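PDB 6VC6: 6-phospho-alpha-glucosidase from Merdibacter massiliensis, which hydrolyses the glucosidic bond of 6-phospho-alpha-glucosides, probably through the NAD- and metal-dependent redox chemistry known for glycoside hydrolase family 4. Local coordinates for residues Asp41-Arg44 with Gln45-Ile48; Gly49-Gly52 with Lys53-Ser57; Asp70-Glu73 with Ala74-Met78; Asp285-Ile288 with Asp289-Lys293; Arg294-Ala297 with Glu298-Val302. All blocks are in the same frame, centred on the assembly; numbering follows the deposited sequence.

Contact 1. Residues Asp41-Arg44 with Gln45-Ile48; sequences DAER and QQPI. With NAD (nicotinamide-adenine-dinucleotide), chain G.
The carboxylate of Glu-43 and the amide of Gln-46 lie side by side with their planes 30° apart, and OE2 of Glu-43 stays 4.1 Å from NE2 of Gln-46. The second flat group, the guanidinium of Arg-44, has the NAD phosphate at its edge: NH2 donates to O1A of NAD over 2.9 Å. Its NE makes a weak bond to the ribose hydroxyl O3B, and NH1 forms a salt bridge with Glu-292. With CG anti to the backbone N (chi1 -177°) and a chain extended as far as NE, Arg-44 reaches from the first turn of the helix to the cofactor. These residues open helix 42-59 of a Rossmann beta-alpha-beta unit, following strand 32-38, and both Asp-41 and Arg-44 line the NAD pocket. Asp-41 is the N-cap: its OD1 accepts from Arg-44 N at 3.3 Å, met from above the carboxylate plane, while its CB lies 3.5 Å from the adenosine ribose oxygen O2B. Gln-45 N donates to Asp-41 O at 3.2 Å, and Gln-46 N only weakly to Ala-42 O. Proline has no N-H for the next helical bond, and CD of Pro-47 sits 3.2 Å from Glu-43 O, at a kink in the helix.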
# COMPACT_ATOMS: atom_id res chain seq x y z
N ASP A 41 -9.34 -5.66 17.31
CA ASP A 41 -9.26 -4.75 18.45
C ASP A 41 -10.64 -4.11 18.62
O ASP A 41 -10.98 -3.16 17.91
CB ASP A 41 -8.17 -3.70 18.24
CG ASP A 41 -7.76 -3.01 19.53
OD1 ASP A 41 -8.61 -2.89 20.44
OD2 ASP A 41 -6.59 -2.59 19.63
N ALA A 42 -11.42 -4.64 19.56
CA ALA A 42 -12.79 -4.16 19.74
C ALA A 42 -12.82 -2.71 20.23
O ALA A 42 -13.65 -1.92 19.78
CB ALA A 42 -13.54 -5.07 20.71
N GLU A 43 -11.91 -2.36 21.15
CA GLU A 43 -11.95 -1.02 21.72
C GLU A 43 -11.47 0.04 20.74
O GLU A 43 -11.98 1.17 20.75
CB GLU A 43 -11.11 -0.97 23.00
CG GLU A 43 -11.88 -1.33 24.26
CD GLU A 43 -12.63 -0.16 24.85
OE1 GLU A 43 -12.66 -0.02 26.09
OE2 GLU A 43 -13.20 0.63 24.07
N ARG A 44 -10.50 -0.30 19.88
CA ARG A 44 -10.03 0.67 18.89
C ARG A 44 -11.07 0.90 17.80
O ARG A 44 -11.17 2.01 17.26
CB ARG A 44 -8.71 0.19 18.28
CG ARG A 44 -8.10 1.16 17.29
CD ARG A 44 -6.80 0.61 16.72
NE ARG A 44 -6.22 1.51 15.72
CZ ARG A 44 -5.43 2.54 16.01
NH1 ARG A 44 -5.12 2.81 17.27
NH2 ARG A 44 -4.95 3.31 15.04
N GLN A 45 -11.86 -0.13 17.47
CA GLN A 45 -12.86 -0.02 16.42
C GLN A 45 -14.15 0.64 16.89
O GLN A 45 -14.89 1.18 16.07
CB GLN A 45 -13.16 -1.41 15.86
CG GLN A 45 -14.03 -1.42 14.61
CD GLN A 45 -14.32 -2.82 14.11
OE1 GLN A 45 -14.09 -3.13 12.94
NE2 GLN A 45 -14.82 -3.67 14.99
N GLN A 46 -14.42 0.62 18.20
CA GLN A 46 -15.72 1.08 18.70
C GLN A 46 -16.00 2.55 18.41
O GLN A 46 -17.09 2.85 17.90
CB GLN A 46 -15.83 0.77 20.19
CG GLN A 46 -17.17 1.17 20.80
CD GLN A 46 -17.16 1.10 22.32
OE1 GLN A 46 -17.23 2.12 22.99
NE2 GLN A 46 -17.07 -0.11 22.85
N PRO A 47 -15.10 3.50 18.70
CA PRO A 47 -15.43 4.90 18.39
C PRO A 47 -15.57 5.17 16.91
O PRO A 47 -16.29 6.10 16.52
CB PRO A 47 -14.26 5.68 19.00
CG PRO A 47 -13.14 4.71 19.05
CD PRO A 47 -13.78 3.39 19.35
N ILE A 48 -14.91 4.39 16.06
CA ILE A 48 -15.08 4.55 14.62
C ILE A 48 -16.44 4.01 14.19
O ILE A 48 -17.12 4.61 13.34
CB ILE A 48 -13.93 3.85 13.87
CG1 ILE A 48 -12.63 4.63 14.07
CG2 ILE A 48 -14.25 3.72 12.39
CD1 ILE A 48 -11.38 3.82 13.82
PA NAD G . -3.73 1.54 11.99
O1A NAD G . -4.35 2.89 12.28
O2A NAD G . -2.91 0.85 13.05
O5B NAD G . -4.90 0.53 11.54
C5B NAD G . -4.68 -0.88 11.52
C4B NAD G . -5.93 -1.59 12.01
O4B NAD G . -5.89 -2.96 11.60
C3B NAD G . -6.00 -1.57 13.53
O3B NAD G . -7.28 -1.08 13.93
C2B NAD G . -5.85 -3.01 13.95
O2B NAD G . -6.71 -3.31 15.05
C1B NAD G . -6.25 -3.79 12.71
N9A NAD G . -5.57 -5.11 12.64
C8A NAD G . -4.29 -5.38 12.93
N7A NAD G . -4.02 -6.70 12.76
C5A NAD G . -5.16 -7.29 12.37
C6A NAD G . -5.59 -8.67 12.02
N6A NAD G . -4.72 -9.71 12.06
N1A NAD G . -6.88 -8.86 11.66
C2A NAD G . -7.76 -7.84 11.62
N3A NAD G . -7.44 -6.57 11.92
C4A NAD G . -6.18 -6.24 12.30
O3 NAD G . -2.85 1.63 10.65
PN NAD G . -3.09 2.75 9.53
O1N NAD G . -2.01 3.80 9.66
O2N NAD G . -4.55 3.16 9.52
O5D NAD G . -2.80 1.89 8.21
C5D NAD G . -3.80 1.00 7.70
C4D NAD G . -3.14 0.09 6.67
O4D NAD G . -3.31 0.63 5.36
C3D NAD G . -1.65 -0.02 6.93
O3D NAD G . -1.26 -1.39 6.87
C2D NAD G . -1.01 0.72 5.77
O2D NAD G . 0.24 0.12 5.40
C1D NAD G . -2.05 0.54 4.68
N1N NAD G . -1.92 1.53 3.62
C2N NAD G . -1.57 1.08 2.41
C3N NAD G . -1.42 1.94 1.34
C7N NAD G . -1.01 1.38 0.01
O7N NAD G . -0.65 2.13 -0.87
N7N NAD G . -1.05 0.06 -0.16
C4N NAD G . -1.66 3.30 1.52
C5N NAD G . -2.03 3.75 2.78
C6N NAD G . -2.16 2.84 3.83

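Contact 2. Residues Gly49-Gly52 with Lys53-Ser57; sequences GEFG and KILFS
Phe-56 N donates to Gly-52 O over 2.7 Å with an N-H...O angle of 167°, the shortest backbone bond in this part of helix 42-59, the connecting helix of a Rossmann beta-alpha-beta unit between strands 32-38 and 64-68. The same carbonyl oxygen is pressed by the phenylalanine itself: CD2 of Phe-56 comes to 3.0 Å from Gly-52 O. The ring is carried there with CG anti to its own carbonyl carbon (chi1 -64°), and farther out it meets Phe-65 edge-to-face. One residue earlier, Leu-55 N binds Phe-51 O at 2.9 Å, and CD2 of Leu-55 touches CE1 of Phe-51 at 4.4 Å, an apolar pair packed on helix 16-25, with Phe-51 also reaching helix 291-305. Lys-53 N donates to Gly-49 O at 3.0 Å; the bond from Ile-54 N to Glu-50 O is weak.

On the more polar flank, Glu-50 and Lys-53 run side by side, both chains bent. Their salt bridge is a long one, with OE1 of Glu-50 4.0 Å from NZ of Lys-53, and the firmer partner of the carboxylate is the hydroxyl of Tyr-67, bound to OE2. The methylene next to the ammonium comes nearer than the ammonium itself: CE of Lys-53 lies 3.4 Å from OE1 of Glu-50.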
# COMPACT_ATOMS: atom_id res chain seq x y z
N GLY A 49 -16.87 2.89 14.77
CA GLY A 49 -18.17 2.34 14.42
C GLY A 49 -19.33 3.19 14.91
O GLY A 49 -20.34 3.34 14.22
N GLU A 50 -19.20 3.76 16.11
CA GLU A 50 -20.24 4.65 16.61
C GLU A 50 -20.32 5.94 15.81
O GLU A 50 -21.40 6.50 15.64
CB GLU A 50 -20.01 4.95 18.09
CG GLU A 50 -20.13 3.74 19.00
CD GLU A 50 -21.52 3.12 18.97
OE1 GLU A 50 -22.50 3.88 18.87
OE2 GLU A 50 -21.62 1.88 19.05
N PHE A 51 -19.18 6.42 15.31
CA PHE A 51 -19.19 7.57 14.41
C PHE A 51 -19.91 7.22 13.11
O PHE A 51 -20.65 8.04 12.55
CB PHE A 51 -17.77 8.04 14.12
CG PHE A 51 -17.64 8.88 12.89
CD1 PHE A 51 -17.18 8.34 11.70
CD2 PHE A 51 -17.97 10.23 12.91
CE1 PHE A 51 -17.06 9.11 10.56
CE2 PHE A 51 -17.86 11.01 11.78
CZ PHE A 51 -17.40 10.45 10.60
N GLY A 52 -19.70 6.00 12.60
CA GLY A 52 -20.36 5.60 11.37
C GLY A 52 -21.86 5.50 11.51
O GLY A 52 -22.60 5.86 10.59
N LYS A 53 -22.34 5.02 12.67
CA LYS A 53 -23.78 4.92 12.88
C LYS A 53 -24.44 6.29 12.87
O LYS A 53 -25.56 6.44 12.36
CB LYS A 53 -24.06 4.20 14.20
CG LYS A 53 -23.70 2.72 14.18
CD LYS A 53 -24.63 1.91 15.07
CE LYS A 53 -24.31 2.12 16.54
NZ LYS A 53 -25.35 1.52 17.42
N ILE A 54 -23.77 7.28 13.45
CA ILE A 54 -24.27 8.64 13.38
C ILE A 54 -24.25 9.16 11.96
O ILE A 54 -25.21 9.76 11.49
CB ILE A 54 -23.46 9.59 14.27
CG1 ILE A 54 -23.60 9.19 15.73
CG2 ILE A 54 -23.95 11.01 14.11
CD1 ILE A 54 -22.68 9.97 16.63
N LEU A 55 -23.14 8.92 11.27
CA LEU A 55 -22.98 9.43 9.91
C LEU A 55 -23.97 8.82 8.95
O LEU A 55 -24.59 9.50 8.16
CB LEU A 55 -21.56 9.16 9.43
CG LEU A 55 -21.29 9.35 7.95
CD1 LEU A 55 -20.98 10.80 7.64
CD2 LEU A 55 -20.14 8.45 7.50
N PHE A 56 -24.12 7.51 9.03
CA PHE A 56 -25.04 6.79 8.17
C PHE A 56 -26.50 7.15 8.43
O PHE A 56 -27.30 7.24 7.51
CB PHE A 56 -24.77 5.30 8.20
CG PHE A 56 -23.41 4.93 7.66
CD1 PHE A 56 -22.91 5.56 6.54
CD2 PHE A 56 -22.64 3.98 8.29
CE1 PHE A 56 -21.67 5.24 6.04
CE2 PHE A 56 -21.39 3.66 7.80
CZ PHE A 56 -20.91 4.29 6.68
N SER A 57 -26.83 7.35 9.70
CA SER A 57 -28.19 7.73 10.04
C SER A 57 -28.51 9.06 9.38
O SER A 57 -29.58 9.24 8.84
CB SER A 57 -28.32 7.89 11.54
OG SER A 57 -28.67 6.66 12.14

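Contact 3. Residues Asp70-Glu73 with Ala74-Met78; sequences DPAE and AYKDM
At the end of helix 71-75, a short helix in the connection that leads from the edge strand 64-68 across to strand 80-83 of the Rossmann sheet, Lys-76 folds back over Ala-72, and its chain follows one carbonyl for most of its length. CB sits 3.3 Å from Ala-72 O and CG 3.4 Å from the same oxygen; CD drifts away, CE returns toward it, and NZ ends against the methyl, 3.4 Å from CB of Ala-72. Bends at chi3 (-89°) and chi4 (-74°) curl the chain back toward the helix and bring NZ to that methyl. The backbone N of Lys-76 makes a weak bond to the same carbonyl, and Lys-76 is the first residue to leave helical geometry.

Asp-70 is the N-cap of the helix, the side chain accepting weakly from Ala-72 N through OD1, and Glu-73 bonds back to Thr-68 through OE1. Inside the turn Ala-74 N is shared between two carbonyls: it donates to Asp-70 O at 3.2 Å, in the carbonyl plane, and more weakly to Pro-71 O. The latter oxygen also accepts from Tyr-75 N at 3.0 Å, nearly along the C=O axis.

Tyr-75 carries the buried side of the turn. Its ring reaches toward helix 113-136 and strand 4-9 and meets Phe-38 with the planes about 55° apart. It meets its own helix obliquely, CD2 of Tyr-75 standing 3.4 Å from Pro-71 O and CE2 of Tyr-75 3.9 Å from CB of Pro-71.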
# COMPACT_ATOMS: atom_id res chain seq x y z
N ASP A 70 -16.24 -10.60 15.09
CA ASP A 70 -16.58 -11.99 14.81
C ASP A 70 -16.42 -12.26 13.33
O ASP A 70 -17.07 -11.60 12.51
CB ASP A 70 -18.02 -12.28 15.25
CG ASP A 70 -18.46 -13.70 14.94
OD1 ASP A 70 -17.59 -14.59 14.84
OD2 ASP A 70 -19.68 -13.92 14.80
N PRO A 71 -15.55 -13.20 12.93
CA PRO A 71 -15.35 -13.44 11.49
C PRO A 71 -16.60 -13.92 10.77
O PRO A 71 -16.80 -13.57 9.60
CB PRO A 71 -14.24 -14.51 11.47
CG PRO A 71 -13.56 -14.39 12.80
CD PRO A 71 -14.64 -14.00 13.76
N ALA A 72 -17.45 -14.71 11.44
CA ALA A 72 -18.65 -15.22 10.79
C ALA A 72 -19.60 -14.09 10.42
O ALA A 72 -20.14 -14.06 9.31
CB ALA A 72 -19.35 -16.23 11.70
N GLU A 73 -19.81 -13.14 11.33
CA GLU A 73 -20.67 -12.00 11.04
C GLU A 73 -20.10 -11.14 9.92
O GLU A 73 -20.86 -10.52 9.17
CB GLU A 73 -20.87 -11.15 12.30
CG GLU A 73 -21.78 -11.77 13.34
CD GLU A 73 -22.05 -10.83 14.50
OE1 GLU A 73 -21.59 -9.66 14.43
OE2 GLU A 73 -22.71 -11.25 15.47
N ALA A 74 -18.77 -11.09 9.80
CA ALA A 74 -18.15 -10.15 8.87
C ALA A 74 -18.09 -10.69 7.45
O ALA A 74 -18.36 -9.95 6.50
CB ALA A 74 -16.74 -9.79 9.36
N TYR A 75 -17.75 -11.97 7.29
CA TYR A 75 -17.37 -12.50 5.99
C TYR A 75 -18.48 -13.29 5.30
O TYR A 75 -18.28 -13.76 4.17
CB TYR A 75 -16.13 -13.40 6.13
CG TYR A 75 -14.95 -12.70 6.78
CD1 TYR A 75 -14.72 -11.35 6.58
CD2 TYR A 75 -14.08 -13.41 7.60
CE1 TYR A 75 -13.65 -10.72 7.18
CE2 TYR A 75 -13.00 -12.78 8.19
CZ TYR A 75 -12.79 -11.44 7.98
OH TYR A 75 -11.72 -10.81 8.57
N LYS A 76 -19.64 -13.45 5.93
CA LYS A 76 -20.71 -14.24 5.33
C LYS A 76 -21.46 -13.43 4.29
O LYS A 76 -21.90 -12.30 4.56
CB LYS A 76 -21.67 -14.74 6.41
CG LYS A 76 -21.33 -16.12 6.94
CD LYS A 76 -22.57 -16.86 7.41
CE LYS A 76 -22.87 -16.57 8.87
NZ LYS A 76 -21.91 -17.27 9.77
N ASP A 77 -21.61 -14.00 3.09
CA ASP A 77 -22.37 -13.40 1.99
C ASP A 77 -21.85 -12.00 1.66
O ASP A 77 -22.57 -11.01 1.71
CB ASP A 77 -23.86 -13.38 2.32
CG ASP A 77 -24.72 -13.05 1.11
OD1 ASP A 77 -25.38 -11.98 1.12
OD2 ASP A 77 -24.74 -13.85 0.15
N MSE A 78 -20.57 -11.94 1.31
CA MSE A 78 -19.94 -10.68 0.95
C MSE A 78 -19.54 -10.65 -0.52
O MSE A 78 -19.12 -11.66 -1.08
CB MSE A 78 -18.71 -10.43 1.83
CG MSE A 78 -19.04 -10.05 3.27
SE MSE A 78 -19.78 -8.26 3.42
CE MSE A 78 -21.21 -8.62 4.70

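Contact 4. Residues Asp285-Ile288 with Asp289-Lys293; sequences DEVI and DGREK. With G6P (6-O-phosphono-alpha-D-glucopyranose), chain F.
Val-287 and Arg-291 lie side by side in the sugar-phosphate pocket; CG1 of the valine lies over one face of the guanidinium, offset toward its rim and 3.5 Å from NH2 of Arg-291. The bound alpha-D-glucose 6-phosphate holds the edge of that group in a two-pronged grip: NH1 of Arg-291 donates to O3P of the phosphate at 2.9 Å and NH2 to O1P at 2.7 Å, both with N-H...O angles of 167°. NH2 also forms a salt bridge with a pyrophosphate oxygen of NAD, so one arginine joins the sugar phosphate and the cofactor, while its NE bonds to Thr-14. A bend at chi3 (90°) turns the guanidinium toward the phosphate.

This is a helix-helix junction: helix 283-289 ends, Gly-290 departs from helical geometry, and helix 291-305 starts with Arg-291. Val-287 O bridges the break, taking Glu-292 N at 2.9 Å and, weakly, Gly-290 N. In the next shell Asp-289 N donates to Asp-285 O at 2.8 Å, and Asp-285 is itself held by Arg-94 and His-98. Glu-292 runs beside Ile-288, pairing through OE2 with Arg-44. Two waters stitch the joint: one accepts from Arg-291 N at 2.8 Å and donates weakly to Glu-286 O, and the other donates to Ile-288 O at 2.9 Å and to OE1 of Glu-292 at 2.6 Å.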
# COMPACT_ATOMS: atom_id res chain seq x y z
N ASP A 285 5.83 7.90 15.00
CA ASP A 285 5.49 8.88 16.03
C ASP A 285 4.76 10.07 15.43
O ASP A 285 3.86 10.64 16.07
CB ASP A 285 6.75 9.33 16.77
CG ASP A 285 7.46 8.19 17.47
OD1 ASP A 285 6.81 7.49 18.27
OD2 ASP A 285 8.67 7.99 17.21
N GLU A 286 5.13 10.47 14.21
CA GLU A 286 4.42 11.55 13.54
C GLU A 286 2.97 11.17 13.27
O GLU A 286 2.06 12.00 13.44
CB GLU A 286 5.11 11.90 12.22
CG GLU A 286 6.58 12.26 12.33
CD GLU A 286 7.23 12.40 10.97
OE1 GLU A 286 8.44 12.12 10.86
OE2 GLU A 286 6.53 12.79 10.01
N VAL A 287 2.73 9.93 12.86
CA VAL A 287 1.37 9.47 12.62
C VAL A 287 0.60 9.38 13.93
O VAL A 287 -0.57 9.78 14.01
CB VAL A 287 1.37 8.11 11.89
CG1 VAL A 287 -0.04 7.55 11.79
CG2 VAL A 287 2.00 8.26 10.51
N ILE A 288 1.23 8.86 14.98
CA ILE A 288 0.56 8.80 16.28
C ILE A 288 0.21 10.21 16.75
O ILE A 288 -0.91 10.45 17.20
CB ILE A 288 1.42 8.05 17.30
CG1 ILE A 288 1.48 6.56 16.94
CG2 ILE A 288 0.82 8.20 18.70
CD1 ILE A 288 2.41 5.75 17.81
N ASP A 289 1.12 11.16 16.60
CA ASP A 289 0.80 12.52 17.02
C ASP A 289 -0.03 13.28 16.00
O ASP A 289 -0.59 14.34 16.34
CB ASP A 289 2.08 13.30 17.32
CG ASP A 289 2.80 12.80 18.55
OD1 ASP A 289 4.04 12.81 18.56
OD2 ASP A 289 2.11 12.38 19.52
N GLY A 290 -0.14 12.78 14.77
CA GLY A 290 -0.83 13.51 13.73
C GLY A 290 -2.14 12.90 13.29
O GLY A 290 -3.20 13.24 13.83
N ARG A 291 -2.09 11.99 12.31
CA ARG A 291 -3.31 11.47 11.70
C ARG A 291 -4.13 10.68 12.71
O ARG A 291 -5.36 10.82 12.77
CB ARG A 291 -2.96 10.60 10.49
CG ARG A 291 -4.04 9.57 10.14
CD ARG A 291 -3.80 8.94 8.78
NE ARG A 291 -2.98 7.74 8.87
CZ ARG A 291 -1.73 7.65 8.43
NH1 ARG A 291 -1.15 8.70 7.86
NH2 ARG A 291 -1.06 6.52 8.56
N GLU A 292 -3.47 9.83 13.50
CA GLU A 292 -4.20 8.99 14.45
C GLU A 292 -4.92 9.84 15.50
O GLU A 292 -6.05 9.53 15.88
CB GLU A 292 -3.26 7.99 15.12
CG GLU A 292 -4.00 6.98 16.00
CD GLU A 292 -3.09 6.24 16.97
OE1 GLU A 292 -2.39 6.91 17.76
OE2 GLU A 292 -3.09 5.00 16.94
N LYS A 293 -4.27 10.89 15.95
CA LYS A 293 -4.84 11.73 16.97
C LYS A 293 -6.00 12.55 16.45
O LYS A 293 -7.02 12.62 17.08
CB LYS A 293 -3.77 12.62 17.58
CG LYS A 293 -4.21 13.28 18.86
CD LYS A 293 -3.40 14.53 19.12
CE LYS A 293 -3.35 14.83 20.60
NZ LYS A 293 -4.48 15.69 21.05
C1 G6P F . 2.50 5.93 0.70
C2 G6P F . 2.30 4.46 0.31
C3 G6P F . 1.70 3.59 1.41
C4 G6P F . 2.33 3.97 2.73
C5 G6P F . 1.86 5.37 3.07
C6 G6P F . 2.56 5.85 4.33
O1 G6P F . 1.80 6.76 -0.24
O2 G6P F . 1.46 4.38 -0.85
O3 G6P F . 1.93 2.21 1.14
O4 G6P F . 1.90 3.06 3.74
O5 G6P F . 2.16 6.33 2.04
O6 G6P F . 1.75 6.84 4.96
P G6P F . 2.06 7.31 6.47
O1P G6P F . 1.36 6.26 7.30
O2P G6P F . 3.56 7.29 6.57
O3P G6P F . 1.46 8.69 6.54
O HOH W 1 0.12 12.42 10.67
O HOH W 2 -2.93 9.17 18.85

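Contact 5. Residues Arg294-Ala297 with Glu298-Val302; sequences RVFA and ECREV
Ala-297, Phe-296 and Glu-298 lose the most surface to this local packing, and they face three different ways from one helix. Phe-296 is the buried one. Its CB lies 4.0 Å from NH2 of Arg-300, one turn on, and its CD1 stands over one face of that guanidinium, 4.2 Å above the plane and offset toward the rim. The arginine gets there through a chain bent at chi2 (149°) that passes along a carbonyl, with CB of Arg-300 3.5 Å from Phe-296 O. Arg-300 N also donates to this oxygen, at 3.2 Å and from above the carbonyl plane.

Ala-297 meets the next turn through its backbone: its O accepts from Glu-301 N at 2.8 Å, and CG of Glu-301 lies 3.5 Å from that oxygen. Glu-298, on another flank, presses CB to within 3.3 Å of Val-295 O, and its N donates to Arg-294 O. Its carboxylate is turned toward Lys-21 of helix 16-25, with which OE1 makes a long, weak ion pair.

Between these, Cys-299 N donates to Val-295 O over 3.2 Å with a nearly straight N-H...O angle of 168°. Val-295 and Cys-299 rest on Pro-17, and Val-302 on Phe-51 and Ile-54, whereas Phe-296 reaches Arg-44 and Ile-48. Apolar residues thus line one side of helix 291-305 and charged ones much of the other, the pattern of an amphipathic helix laid across helices 16-25 and 42-59 of the Rossmann domain.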
# COMPACT_ATOMS: atom_id res chain seq x y z
N ARG A 294 -5.84 13.14 15.29
CA ARG A 294 -6.88 14.00 14.72
C ARG A 294 -8.11 13.19 14.37
O ARG A 294 -9.24 13.62 14.64
CB ARG A 294 -6.35 14.74 13.49
CG ARG A 294 -5.25 15.75 13.79
CD ARG A 294 -4.91 16.55 12.54
NE ARG A 294 -4.60 15.69 11.41
CZ ARG A 294 -3.36 15.36 11.05
NH1 ARG A 294 -2.32 15.81 11.73
NH2 ARG A 294 -3.17 14.57 10.00
N VAL A 295 -7.92 12.01 13.78
CA VAL A 295 -9.05 11.21 13.31
C VAL A 295 -9.86 10.67 14.49
O VAL A 295 -11.09 10.74 14.50
CB VAL A 295 -8.56 10.09 12.38
CG1 VAL A 295 -9.56 8.95 12.34
CG2 VAL A 295 -8.30 10.64 10.99
N PHE A 296 -9.18 10.12 15.50
CA PHE A 296 -9.90 9.57 16.64
C PHE A 296 -10.53 10.67 17.49
O PHE A 296 -11.54 10.43 18.15
CB PHE A 296 -8.96 8.71 17.49
CG PHE A 296 -8.87 7.28 17.04
CD1 PHE A 296 -9.81 6.35 17.44
CD2 PHE A 296 -7.84 6.88 16.20
CE1 PHE A 296 -9.73 5.04 17.02
CE2 PHE A 296 -7.75 5.56 15.78
CZ PHE A 296 -8.70 4.64 16.18
N ALA A 297 -9.96 11.88 17.48
CA ALA A 297 -10.53 12.97 18.26
C ALA A 297 -11.82 13.49 17.63
O ALA A 297 -12.76 13.85 18.34
CB ALA A 297 -9.52 14.10 18.41
N GLU A 298 -11.87 13.52 16.29
CA GLU A 298 -12.97 13.85 15.39
C GLU A 298 -14.22 13.04 15.73
O GLU A 298 -15.34 13.55 15.63
CB GLU A 298 -12.56 13.60 13.94
CG GLU A 298 -13.24 14.54 12.95
CD GLU A 298 -13.57 13.90 11.62
OE1 GLU A 298 -14.73 14.02 11.17
OE2 GLU A 298 -12.66 13.29 11.00
N CYS A 299 -13.92 11.74 15.65
CA CYS A 299 -14.93 10.72 15.91
C CYS A 299 -15.50 10.86 17.32
O CYS A 299 -16.71 10.72 17.52
CB CYS A 299 -14.34 9.32 15.70
SG CYS A 299 -13.86 8.94 14.00
N ARG A 300 -14.63 11.13 18.30
CA ARG A 300 -15.10 11.31 19.67
C ARG A 300 -15.83 12.63 19.84
O ARG A 300 -16.67 12.76 20.74
CB ARG A 300 -13.93 11.19 20.64
CG ARG A 300 -13.74 9.78 21.19
CD ARG A 300 -12.28 9.49 21.50
NE ARG A 300 -12.06 8.07 21.75
CZ ARG A 300 -10.87 7.47 21.69
NH1 ARG A 300 -10.77 6.17 21.93
NH2 ARG A 300 -9.79 8.18 21.39
N GLU A 301 -15.52 13.63 19.01
CA GLU A 301 -16.31 14.86 19.00
C GLU A 301 -17.73 14.58 18.53
O GLU A 301 -18.69 15.11 19.09
CB GLU A 301 -15.65 15.90 18.11
CG GLU A 301 -14.63 16.79 18.80
CD GLU A 301 -14.03 17.83 17.86
OE1 GLU A 301 -14.45 17.88 16.69
OE2 GLU A 301 -13.16 18.60 18.31
N VAL A 302 -17.87 13.75 17.50
CA VAL A 302 -19.19 13.45 16.95
C VAL A 302 -19.99 12.58 17.92
O VAL A 302 -21.20 12.78 18.10
CB VAL A 302 -19.05 12.77 15.57
CG1 VAL A 302 -20.40 12.29 15.06
CG2 VAL A 302 -18.41 13.74 14.58

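Contacts 1 and 2 follow each other along helix 42-59, centres 13 Å apart; contact 3 comes next in the chain, in the crossover of the same Rossmann sheet, about 18 Å from contact 1, centre to centre. Much later, contact 4 spans the junction of helices 283-289 and 291-305, and contact 5 continues along the latter. Contact 5 is about 12 Å, centre to centre, from contacts 1 and 2 alike, touching them through Phe-296, Cys-299 and Val-302, while contact 4 reaches contact 1 by the Arg-44 to Glu-292 salt bridge. Helix 291-305 thus packs on the Rossmann helix 42-59, and its N-terminal end meets that helix beside NAD and the sugar phosphate; contact 3 lies about 31 Å, centre to centre, from contact 4.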